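Local coordinates for fusolin (Unidentified entomopoxvirus, PDB 4OW5), which probably binds chitin and, as a copper-dependent lytic polysaccharide monooxygenase, oxidatively cleaves it, enhancing the virulence of entomopoxviruses and crystallising in vivo into viral spindles, at residues E68-A73 / E223-C228; P146-I151 / Y212-R217; F158-D163 / Q206-L211. All coordinates share one frame; numbering follows the deposited sequence.

Interaction 1 of 3, residues E68-A73 / E223-C228; sequences EYAALA and EGFYNC
Phe225 sets its CG opposite the carbonyl carbon (chi1 -58°), and this rotation carries the CE2 corner of the ring to Ala70 CB, 3.7 Å away, while the CA of Glu68 lies at the ring's edge. Tyr226, next along the strand, projects to the opposite side of the sheet; with a nearly identical first torsion (-57°) its ring reaches CE2 toward the methyl of Ala71. On the face of Ala70 and Phe225, Leu72 CD2 rests on the aliphatic part of Glu223, meeting CB at 3.7 Å.

The backbones pair antiparallel. Tyr226 N donates to Tyr69 O over 2.8 Å, and Ala71 and Gly224 exchange a reciprocal pair of bonds. Water reinforces both ends: one molecule accepts from Tyr69 N and Asn227 ND2, and another lies 2.6 Å from Tyr226 OH and within reach of Ala71 O. The Asn227 amide also donates to Tyr226 O, 2.9 Å from ND2, approaching from above the carbonyl plane.

Glu68 OE1 is hydrogen-bonded to His1, and Phe225 meets the His1 ring. Strand 70-72 thus borders a sheet of the fibronectin type III-like core, beside His1 and His144, which bind copper or zinc in this protein, although no metal is bound to this chain here; such a histidine pair characterises lytic polysaccharide monooxygenases.

Interaction 2 of 3, residues P146-I151 / Y212-R217; sequences PSFFEI and YVRWQR
Arg214 and Glu150 face each other as a hydrogen-bonded antiparallel pair, and the arginine illustrates how a long side chain can use most of its length. Its CB lies 3.8 Å from Glu150 O, the carbonyl that accepts the Arg214 backbone N-H. With CG anti to the backbone N (chi1 -179°), the chain runs extended to NE alongside the glutamate. CD passes 3.4 Å from Glu150 OE1, and NH1 then closes a salt bridge of 2.9 Å to the same oxygen. OE1 lies in the guanidinium plane, yet NH1 approaches from above the carboxylate plane. The other terminal nitrogen, NH2, donates to Gln216 OE1 at 2.9 Å and also to Tyr77 O, so bonds at both ends fix the rotation of the guanidinium, while Phe148 CE2 lies over one of its faces.

On the same face of the sheet, Gln216 CB sits over the Phe148 ring in a CH-pi contact, 3.8 Å from its centroid. Gln216 bends at chi2 (60°), and its NE2 donates to Arg217 O.

The other face is aromatic. Phe149 forms an offset stack on the five-membered ring of Trp215, the centroids 4.3 Å apart and the planes only 11° from parallel. Trp215 NE1 donates in its ring plane to Ser147 OG, 3.0 Å away, which pins the indole. Val213 CG1 meets the Phe149 edge.

Phe138 and Tyr196 extend the aromatic cluster from strands 131-140 and 194-203, joining the two sheets. Within its own sheet, strand 147-154 is flanked by 170-176 and 209-217, the latter pairing next with strand 223-234.

Interaction 3 of 3, residues F158-D163 / Q206-L211; sequences FNVYTD and QTQFVL
Phe158 and Val210 make the apolar part of a contact between a loop and the start of a strand in the fibronectin type III-like domain: segment 158-163 belongs to the loop joining strands 147-154 and 170-176, and 206-211 leads into strand 209-217. Phe158 swings its ring away from its own backbone nitrogen (chi1 173°), which brings CE2 to 3.7 Å from Val210 CG2. Val160 turns CG1 to the Gln208 amide, 3.9 Å from NE2, whose hydrogen-bonding partner is Trp117 O.

The polar part is mediated by water. One molecule lies 2.7 Å from Thr207 OG1 and near the carbonyl oxygens of Phe158 and Gln208; a second accepts from Val160 N and donates to Gln208 O, spanning the two backbones.

Bonds within the loop hold its shape. Asn159 O accepts from the backbone N-H groups of both Thr162 and Asp163, and Asn159 N donates to Asp163 OD2, the carboxylate being met from above its plane.

Contacts between subunits come next, with Tyr161 stacking on His235 of the second subunit and Thr207 packing on its counterpart there. The Tyr161 hydroxyl is tied back across the contact by a third water, which lies 2.6 Å from Tyr161 OH and donates to Gln208 OE1 at 3.0 Å.

In the fold
The three contacts show how one sheet can run from a metal site to a subunit interface. Strand 209-217 serves interactions 2 and 3, whose segments adjoin in sequence, and it pairs with strand 223-234 of interaction 1. Interactions 1 and 2 have centres about 9 Å apart and are joined by backbone pairing of Phe225 with Trp215 and Asn227 with Val213; the centre of interaction 3 lies about 22 Å from each. Along the chain the contacts nest, 3 inside 2 and 2 inside 1. Interactions 1 and 2 both lie close to His1 and His144, whereas interaction 3 lies away from them and borders the second subunit.

Interaction 1 of 3, residues E68-A73 / E223-C228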
loop_
_atom_site.group_PDB
_atom_site.type_symbol
_atom_site.label_atom_id
_atom_site.label_comp_id
_atom_site.label_asym_id
_atom_site.label_seq_id
_atom_site.Cartn_x
_atom_site.Cartn_y
_atom_site.Cartn_z
ATOM N N GLU A 68 4.602 -29.158 -10.072
ATOM C CA GLU A 68 5.334 -30.083 -9.212
ATOM C C GLU A 68 6.150 -29.328 -8.145
ATOM O O GLU A 68 7.308 -29.637 -7.880
ATOM C CB GLU A 68 6.224 -31.026 -10.049
ATOM C CG GLU A 68 6.596 -32.298 -9.308
ATOM C CD GLU A 68 7.355 -33.303 -10.154
ATOM O OE1 GLU A 68 6.743 -34.314 -10.571
ATOM O OE2 GLU A 68 8.541 -33.051 -10.458
ATOM N N TYR A 69 5.498 -28.387 -7.464
ATOM C CA TYR A 69 6.101 -27.696 -6.334
ATOM C C TYR A 69 5.705 -28.529 -5.155
ATOM O O TYR A 69 4.710 -28.252 -4.474
ATOM C CB TYR A 69 5.659 -26.229 -6.242
ATOM C CG TYR A 69 6.538 -25.311 -7.047
ATOM C CD1 TYR A 69 6.708 -25.495 -8.408
ATOM C CD2 TYR A 69 7.176 -24.226 -6.451
ATOM C CE1 TYR A 69 7.579 -24.697 -9.140
ATOM C CE2 TYR A 69 7.970 -23.364 -7.187
ATOM C CZ TYR A 69 8.212 -23.626 -8.526
ATOM O OH TYR A 69 9.025 -22.800 -9.259
ATOM N N ALA A 70 6.409 -29.660 -5.028
ATOM C CA ALA A 70 6.064 -30.728 -4.114
ATOM C C ALA A 70 7.187 -31.194 -3.238
ATOM O O ALA A 70 8.368 -31.026 -3.555
ATOM C CB ALA A 70 5.578 -31.920 -4.936
ATOM N N ALA A 71 6.778 -31.854 -2.145
ATOM C CA ALA A 71 7.646 -32.475 -1.146
ATOM C C ALA A 71 6.984 -33.747 -0.640
ATOM O O ALA A 71 5.752 -33.818 -0.521
ATOM C CB ALA A 71 7.907 -31.521 0.001
ATOM N N LEU A 72 7.791 -34.757 -0.364
ATOM C CA LEU A 72 7.291 -36.064 0.090
ATOM C C LEU A 72 7.377 -36.123 1.590
ATOM O O LEU A 72 8.466 -36.051 2.141
ATOM C CB LEU A 72 8.106 -37.213 -0.547
ATOM C CG LEU A 72 8.218 -37.165 -2.067
ATOM C CD1 LEU A 72 9.095 -38.296 -2.575
ATOM C CD2 LEU A 72 6.843 -37.176 -2.732
ATOM N N ALA A 73 6.238 -36.265 2.250
ATOM C CA ALA A 73 6.179 -36.353 3.694
ATOM C C ALA A 73 6.275 -37.784 4.192
ATOM O O ALA A 73 6.530 -37.978 5.380
ATOM C CB ALA A 73 4.897 -35.728 4.196
ATOM N N GLU A 223 2.932 -37.445 -0.833
ATOM C CA GLU A 223 3.282 -36.305 -1.652
ATOM C C GLU A 223 2.323 -35.141 -1.357
ATOM O O GLU A 223 1.109 -35.312 -1.257
ATOM C CB GLU A 223 3.203 -36.695 -3.126
ATOM C CG GLU A 223 3.688 -35.619 -4.083
ATOM C CD GLU A 223 3.392 -35.954 -5.527
ATOM O OE1 GLU A 223 2.294 -36.496 -5.797
ATOM O OE2 GLU A 223 4.231 -35.622 -6.395
ATOM N N GLY A 224 2.891 -33.982 -1.175
ATOM C CA GLY A 224 2.146 -32.751 -0.975
ATOM C C GLY A 224 2.657 -31.667 -1.902
ATOM O O GLY A 224 3.858 -31.591 -2.170
ATOM N N PHE A 225 1.743 -30.825 -2.374
ATOM C CA PHE A 225 2.024 -29.688 -3.235
ATOM C C PHE A 225 1.845 -28.406 -2.398
ATOM O O PHE A 225 0.854 -28.256 -1.664
ATOM C CB PHE A 225 1.141 -29.685 -4.471
ATOM C CG PHE A 225 1.296 -30.949 -5.267
ATOM C CD1 PHE A 225 0.620 -32.099 -4.905
ATOM C CD2 PHE A 225 2.176 -31.012 -6.339
ATOM C CE1 PHE A 225 0.840 -33.300 -5.584
ATOM C CE2 PHE A 225 2.447 -32.220 -6.960
ATOM C CZ PHE A 225 1.796 -33.361 -6.568
ATOM N N TYR A 226 2.820 -27.532 -2.474
ATOM C CA TYR A 226 2.872 -26.295 -1.711
ATOM C C TYR A 226 3.055 -25.108 -2.650
ATOM O O TYR A 226 4.028 -25.067 -3.404
ATOM C CB TYR A 226 4.010 -26.349 -0.698
ATOM C CG TYR A 226 3.938 -27.518 0.268
ATOM C CD1 TYR A 226 3.506 -27.342 1.576
ATOM C CD2 TYR A 226 4.326 -28.794 -0.122
ATOM C CE1 TYR A 226 3.461 -28.412 2.475
ATOM C CE2 TYR A 226 4.284 -29.873 0.766
ATOM C CZ TYR A 226 3.820 -29.681 2.058
ATOM O OH TYR A 226 3.670 -30.765 2.877
ATOM N N ASN A 227 2.147 -24.142 -2.614
ATOM C CA ASN A 227 2.233 -22.946 -3.470
ATOM C C ASN A 227 1.960 -21.664 -2.711
ATOM O O ASN A 227 0.983 -21.593 -1.955
ATOM C CB ASN A 227 1.194 -22.997 -4.588
ATOM C CG ASN A 227 1.337 -23.973 -5.718
ATOM O OD1 ASN A 227 0.586 -23.860 -6.662
ATOM N ND2 ASN A 227 2.324 -24.840 -5.768
ATOM N N CYS A 228 2.755 -20.617 -3.014
ATOM C CA CYS A 228 2.563 -19.252 -2.562
ATOM C C CYS A 228 1.758 -18.503 -3.586
ATOM O O CYS A 228 2.015 -18.644 -4.774
ATOM C CB CYS A 228 3.911 -18.557 -2.340
ATOM S SG CYS A 228 4.848 -19.235 -0.965
HETATM O O HOH W 1 2.818 -26.903 -7.980
HETATM O O HOH W 2 4.059 -33.200 1.932
#

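Interaction 2 of 3, residues P146-I151 / Y212-R217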
loop_
_atom_site.group_PDB
_atom_site.type_symbol
_atom_site.label_atom_id
_atom_site.label_comp_id
_atom_site.label_asym_id
_atom_site.label_seq_id
_atom_site.Cartn_x
_atom_site.Cartn_y
_atom_site.Cartn_z
ATOM N N PRO A 146 -7.522 -40.158 -2.294
ATOM C CA PRO A 146 -8.009 -39.086 -1.400
ATOM C C PRO A 146 -6.942 -37.990 -1.144
ATOM O O PRO A 146 -5.739 -38.217 -1.236
ATOM C CB PRO A 146 -8.367 -39.839 -0.106
ATOM C CG PRO A 146 -7.488 -41.044 -0.105
ATOM C CD PRO A 146 -7.249 -41.404 -1.555
ATOM N N SER A 147 -7.408 -36.822 -0.781
ATOM C CA SER A 147 -6.530 -35.704 -0.492
ATOM C C SER A 147 -7.243 -34.679 0.347
ATOM O O SER A 147 -8.459 -34.780 0.593
ATOM C CB SER A 147 -6.054 -35.075 -1.793
ATOM O OG SER A 147 -7.147 -34.485 -2.481
ATOM N N PHE A 148 -6.484 -33.709 0.830
ATOM C CA PHE A 148 -7.035 -32.597 1.603
ATOM C C PHE A 148 -6.193 -31.348 1.358
ATOM O O PHE A 148 -5.062 -31.421 0.862
ATOM C CB PHE A 148 -7.097 -32.928 3.109
ATOM C CG PHE A 148 -5.781 -33.025 3.842
ATOM C CD1 PHE A 148 -5.117 -34.233 3.948
ATOM C CD2 PHE A 148 -5.230 -31.914 4.476
ATOM C CE1 PHE A 148 -3.926 -34.331 4.669
ATOM C CE2 PHE A 148 -4.010 -32.010 5.140
ATOM C CZ PHE A 148 -3.411 -33.236 5.299
ATOM N N PHE A 149 -6.744 -30.214 1.736
ATOM C CA PHE A 149 -6.060 -28.930 1.584
ATOM C C PHE A 149 -5.906 -28.231 2.890
ATOM O O PHE A 149 -6.703 -28.424 3.807
ATOM C CB PHE A 149 -6.854 -27.991 0.665
ATOM C CG PHE A 149 -6.782 -28.319 -0.797
ATOM C CD1 PHE A 149 -7.566 -29.326 -1.340
ATOM C CD2 PHE A 149 -5.970 -27.582 -1.650
ATOM C CE1 PHE A 149 -7.494 -29.627 -2.692
ATOM C CE2 PHE A 149 -5.908 -27.878 -2.998
ATOM C CZ PHE A 149 -6.635 -28.925 -3.504
ATOM N N GLU A 150 -4.885 -27.395 2.959
ATOM C CA GLU A 150 -4.686 -26.443 4.035
ATOM C C GLU A 150 -4.372 -25.141 3.390
ATOM O O GLU A 150 -3.622 -25.126 2.419
ATOM C CB GLU A 150 -3.595 -26.849 5.010
ATOM C CG GLU A 150 -3.897 -28.131 5.722
ATOM C CD GLU A 150 -2.854 -28.528 6.737
ATOM O OE1 GLU A 150 -1.656 -28.311 6.456
ATOM O OE2 GLU A 150 -3.223 -29.102 7.785
ATOM N N ILE A 151 -4.986 -24.057 3.862
ATOM C CA ILE A 151 -4.734 -22.718 3.328
ATOM C C ILE A 151 -4.327 -21.861 4.498
ATOM O O ILE A 151 -4.958 -21.919 5.566
ATOM C CB ILE A 151 -5.943 -22.138 2.558
ATOM C CG1 ILE A 151 -6.446 -23.122 1.476
ATOM C CG2 ILE A 151 -5.614 -20.743 1.972
ATOM C CD1 ILE A 151 -7.703 -22.630 0.711
ATOM N N TYR A 212 -0.757 -19.204 1.391
ATOM C CA TYR A 212 0.002 -20.435 1.229
ATOM C C TYR A 212 -0.968 -21.614 1.178
ATOM O O TYR A 212 -1.799 -21.750 2.058
ATOM C CB TYR A 212 0.989 -20.595 2.360
ATOM C CG TYR A 212 2.110 -21.584 2.114
ATOM C CD1 TYR A 212 2.913 -21.495 0.976
ATOM C CD2 TYR A 212 2.370 -22.611 3.015
ATOM C CE1 TYR A 212 3.962 -22.374 0.765
ATOM C CE2 TYR A 212 3.454 -23.459 2.842
ATOM C CZ TYR A 212 4.230 -23.360 1.705
ATOM O OH TYR A 212 5.321 -24.168 1.589
ATOM N N VAL A 213 -0.906 -22.396 0.113
ATOM C CA VAL A 213 -1.816 -23.529 -0.110
ATOM C C VAL A 213 -1.012 -24.814 -0.161
ATOM O O VAL A 213 -0.057 -24.944 -0.949
ATOM C CB VAL A 213 -2.634 -23.366 -1.405
ATOM C CG1 VAL A 213 -3.542 -24.581 -1.651
ATOM C CG2 VAL A 213 -3.476 -22.103 -1.365
ATOM N N ARG A 214 -1.465 -25.776 0.637
ATOM C CA ARG A 214 -0.938 -27.112 0.723
ATOM C C ARG A 214 -1.996 -28.088 0.223
ATOM O O ARG A 214 -3.104 -28.082 0.749
ATOM C CB ARG A 214 -0.591 -27.442 2.167
ATOM C CG ARG A 214 -0.013 -28.841 2.315
ATOM C CD ARG A 214 0.158 -29.172 3.765
ATOM N NE ARG A 214 0.674 -30.522 3.961
ATOM C CZ ARG A 214 0.486 -31.262 5.055
ATOM N NH1 ARG A 214 -0.224 -30.790 6.078
ATOM N NH2 ARG A 214 1.016 -32.472 5.141
ATOM N N TRP A 215 -1.678 -28.891 -0.777
ATOM C CA TRP A 215 -2.563 -29.938 -1.310
ATOM C C TRP A 215 -1.876 -31.245 -0.981
ATOM O O TRP A 215 -0.818 -31.548 -1.536
ATOM C CB TRP A 215 -2.830 -29.789 -2.810
ATOM C CG TRP A 215 -3.669 -30.906 -3.372
ATOM C CD1 TRP A 215 -4.706 -31.554 -2.763
ATOM C CD2 TRP A 215 -3.573 -31.462 -4.689
ATOM N NE1 TRP A 215 -5.237 -32.496 -3.607
ATOM C CE2 TRP A 215 -4.560 -32.466 -4.794
ATOM C CE3 TRP A 215 -2.746 -31.214 -5.788
ATOM C CZ2 TRP A 215 -4.725 -33.241 -5.953
ATOM C CZ3 TRP A 215 -2.910 -31.983 -6.938
ATOM C CH2 TRP A 215 -3.882 -32.989 -7.008
ATOM N N GLN A 216 -2.381 -31.941 0.024
ATOM C CA GLN A 216 -1.738 -33.127 0.554
ATOM C C GLN A 216 -2.497 -34.390 0.183
ATOM O O GLN A 216 -3.675 -34.506 0.468
ATOM C CB GLN A 216 -1.655 -33.007 2.080
ATOM C CG GLN A 216 -1.008 -34.219 2.803
ATOM C CD GLN A 216 0.401 -34.485 2.365
ATOM O OE1 GLN A 216 1.292 -33.616 2.478
ATOM N NE2 GLN A 216 0.677 -35.693 1.904
ATOM N N ARG A 217 -1.802 -35.342 -0.433
ATOM C CA ARG A 217 -2.360 -36.650 -0.736
ATOM C C ARG A 217 -2.433 -37.479 0.544
ATOM O O ARG A 217 -1.479 -37.536 1.315
ATOM C CB ARG A 217 -1.520 -37.383 -1.782
ATOM C CG ARG A 217 -1.467 -36.669 -3.113
ATOM C CD ARG A 217 -0.751 -37.494 -4.161
ATOM N NE ARG A 217 -1.491 -38.713 -4.487
ATOM C CZ ARG A 217 -1.080 -39.645 -5.334
ATOM N NH1 ARG A 217 0.075 -39.510 -5.972
ATOM N NH2 ARG A 217 -1.838 -40.708 -5.578
HETATM O O HOH W 3 -4.046 -39.350 -3.293
#

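Interaction 3 of 3, residues F158-D163 / Q206-L211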
loop_
_atom_site.group_PDB
_atom_site.type_symbol
_atom_site.label_atom_id
_atom_site.label_comp_id
_atom_site.label_asym_id
_atom_site.label_seq_id
_atom_site.Cartn_x
_atom_site.Cartn_y
_atom_site.Cartn_z
ATOM N N PHE A 158 4.041 -9.354 8.077
ATOM C CA PHE A 158 4.793 -9.865 6.938
ATOM C C PHE A 158 5.012 -8.763 5.906
ATOM O O PHE A 158 4.082 -8.056 5.512
ATOM C CB PHE A 158 4.054 -11.060 6.297
ATOM C CG PHE A 158 4.643 -11.573 5.004
ATOM C CD1 PHE A 158 5.775 -12.375 5.011
ATOM C CD2 PHE A 158 4.116 -11.187 3.781
ATOM C CE1 PHE A 158 6.371 -12.782 3.815
ATOM C CE2 PHE A 158 4.684 -11.629 2.588
ATOM C CZ PHE A 158 5.817 -12.414 2.616
ATOM N N ASN A 159 6.234 -8.679 5.415
ATOM C CA ASN A 159 6.623 -7.678 4.425
ATOM C C ASN A 159 7.221 -8.428 3.229
ATOM O O ASN A 159 8.340 -8.922 3.317
ATOM C CB ASN A 159 7.603 -6.697 5.073
ATOM C CG ASN A 159 8.081 -5.596 4.183
ATOM O OD1 ASN A 159 8.078 -5.712 2.960
ATOM N ND2 ASN A 159 8.646 -4.573 4.770
ATOM N N VAL A 160 6.469 -8.518 2.123
ATOM C CA VAL A 160 6.882 -9.268 0.934
ATOM C C VAL A 160 8.194 -8.722 0.356
ATOM O O VAL A 160 8.989 -9.496 -0.192
ATOM C CB VAL A 160 5.766 -9.294 -0.146
ATOM C CG1 VAL A 160 5.614 -7.944 -0.838
ATOM C CG2 VAL A 160 6.009 -10.408 -1.156
ATOM N N TYR A 161 8.435 -7.411 0.501
ATOM C CA TYR A 161 9.624 -6.770 -0.063
ATOM C C TYR A 161 10.917 -7.240 0.581
ATOM O O TYR A 161 11.963 -7.107 -0.043
ATOM C CB TYR A 161 9.529 -5.237 0.067
ATOM C CG TYR A 161 8.374 -4.640 -0.690
ATOM C CD1 TYR A 161 8.460 -4.398 -2.055
ATOM C CD2 TYR A 161 7.183 -4.326 -0.045
ATOM C CE1 TYR A 161 7.374 -3.902 -2.772
ATOM C CE2 TYR A 161 6.078 -3.875 -0.753
ATOM C CZ TYR A 161 6.170 -3.683 -2.126
ATOM O OH TYR A 161 5.134 -3.126 -2.831
ATOM N N THR A 162 10.871 -7.684 1.840
ATOM C CA THR A 162 12.099 -8.033 2.563
ATOM C C THR A 162 12.137 -9.413 3.208
ATOM O O THR A 162 13.225 -9.839 3.604
ATOM C CB THR A 162 12.324 -6.984 3.670
ATOM O OG1 THR A 162 11.288 -7.109 4.656
ATOM C CG2 THR A 162 12.337 -5.568 3.137
ATOM N N ASP A 163 11.009 -10.107 3.350
ATOM C CA ASP A 163 10.981 -11.347 4.109
ATOM C C ASP A 163 10.810 -12.592 3.288
ATOM O O ASP A 163 10.012 -12.600 2.353
ATOM C CB ASP A 163 9.778 -11.354 5.048
ATOM C CG ASP A 163 9.657 -10.207 6.010
ATOM O OD1 ASP A 163 10.720 -9.642 6.404
ATOM O OD2 ASP A 163 8.545 -10.012 6.544
ATOM N N GLN A 206 -4.053 -4.627 5.197
ATOM C CA GLN A 206 -3.783 -3.296 4.669
ATOM C C GLN A 206 -2.496 -3.285 3.852
ATOM O O GLN A 206 -2.113 -2.246 3.377
ATOM C CB GLN A 206 -3.694 -2.301 5.850
ATOM C CG GLN A 206 -4.914 -2.369 6.790
ATOM C CD GLN A 206 -6.241 -2.247 6.063
ATOM O OE1 GLN A 206 -6.408 -1.404 5.178
ATOM N NE2 GLN A 206 -7.240 -3.033 6.454
ATOM N N THR A 207 -1.831 -4.421 3.689
ATOM C CA THR A 207 -0.580 -4.559 2.950
ATOM C C THR A 207 -0.642 -5.774 2.037
ATOM O O THR A 207 -1.482 -6.664 2.225
ATOM C CB THR A 207 0.564 -4.742 3.956
ATOM O OG1 THR A 207 0.230 -5.852 4.788
ATOM C CG2 THR A 207 0.799 -3.518 4.813
ATOM N N GLN A 208 0.305 -5.850 1.121
ATOM C CA GLN A 208 0.421 -6.992 0.243
ATOM C C GLN A 208 0.770 -8.214 1.099
ATOM O O GLN A 208 1.566 -8.109 2.028
ATOM C CB GLN A 208 1.457 -6.734 -0.843
ATOM C CG GLN A 208 1.613 -7.905 -1.747
ATOM C CD GLN A 208 2.371 -7.624 -3.000
ATOM O OE1 GLN A 208 2.479 -6.484 -3.470
ATOM N NE2 GLN A 208 2.948 -8.654 -3.545
ATOM N N PHE A 209 0.077 -9.319 0.867
ATOM C CA PHE A 209 0.231 -10.523 1.665
ATOM C C PHE A 209 0.364 -11.752 0.791
ATOM O O PHE A 209 0.263 -11.685 -0.434
ATOM C CB PHE A 209 -0.966 -10.658 2.631
ATOM C CG PHE A 209 -2.315 -10.798 1.989
ATOM C CD1 PHE A 209 -3.020 -9.682 1.568
ATOM C CD2 PHE A 209 -2.894 -12.045 1.820
ATOM C CE1 PHE A 209 -4.303 -9.807 1.053
ATOM C CE2 PHE A 209 -4.142 -12.180 1.232
ATOM C CZ PHE A 209 -4.863 -11.061 0.891
ATOM N N VAL A 210 0.613 -12.876 1.440
ATOM C CA VAL A 210 0.791 -14.164 0.805
ATOM C C VAL A 210 -0.233 -15.127 1.366
ATOM O O VAL A 210 -0.509 -15.140 2.578
ATOM C CB VAL A 210 2.270 -14.710 0.970
ATOM C CG1 VAL A 210 2.373 -16.217 0.673
ATOM C CG2 VAL A 210 3.233 -13.934 0.110
ATOM N N LEU A 211 -0.822 -15.904 0.462
ATOM C CA LEU A 211 -1.682 -17.041 0.774
ATOM C C LEU A 211 -0.849 -18.270 0.456
ATOM O O LEU A 211 -0.166 -18.274 -0.570
ATOM C CB LEU A 211 -3.003 -17.018 -0.016
ATOM C CG LEU A 211 -3.931 -15.852 0.356
ATOM C CD1 LEU A 211 -5.094 -15.732 -0.556
ATOM C CD2 LEU A 211 -4.417 -15.971 1.772
HETATM O O HOH W 4 1.429 -8.272 4.690
HETATM O O HOH W 5 4.078 -6.891 2.199
HETATM O O HOH W 6 2.721 -3.810 -2.211
#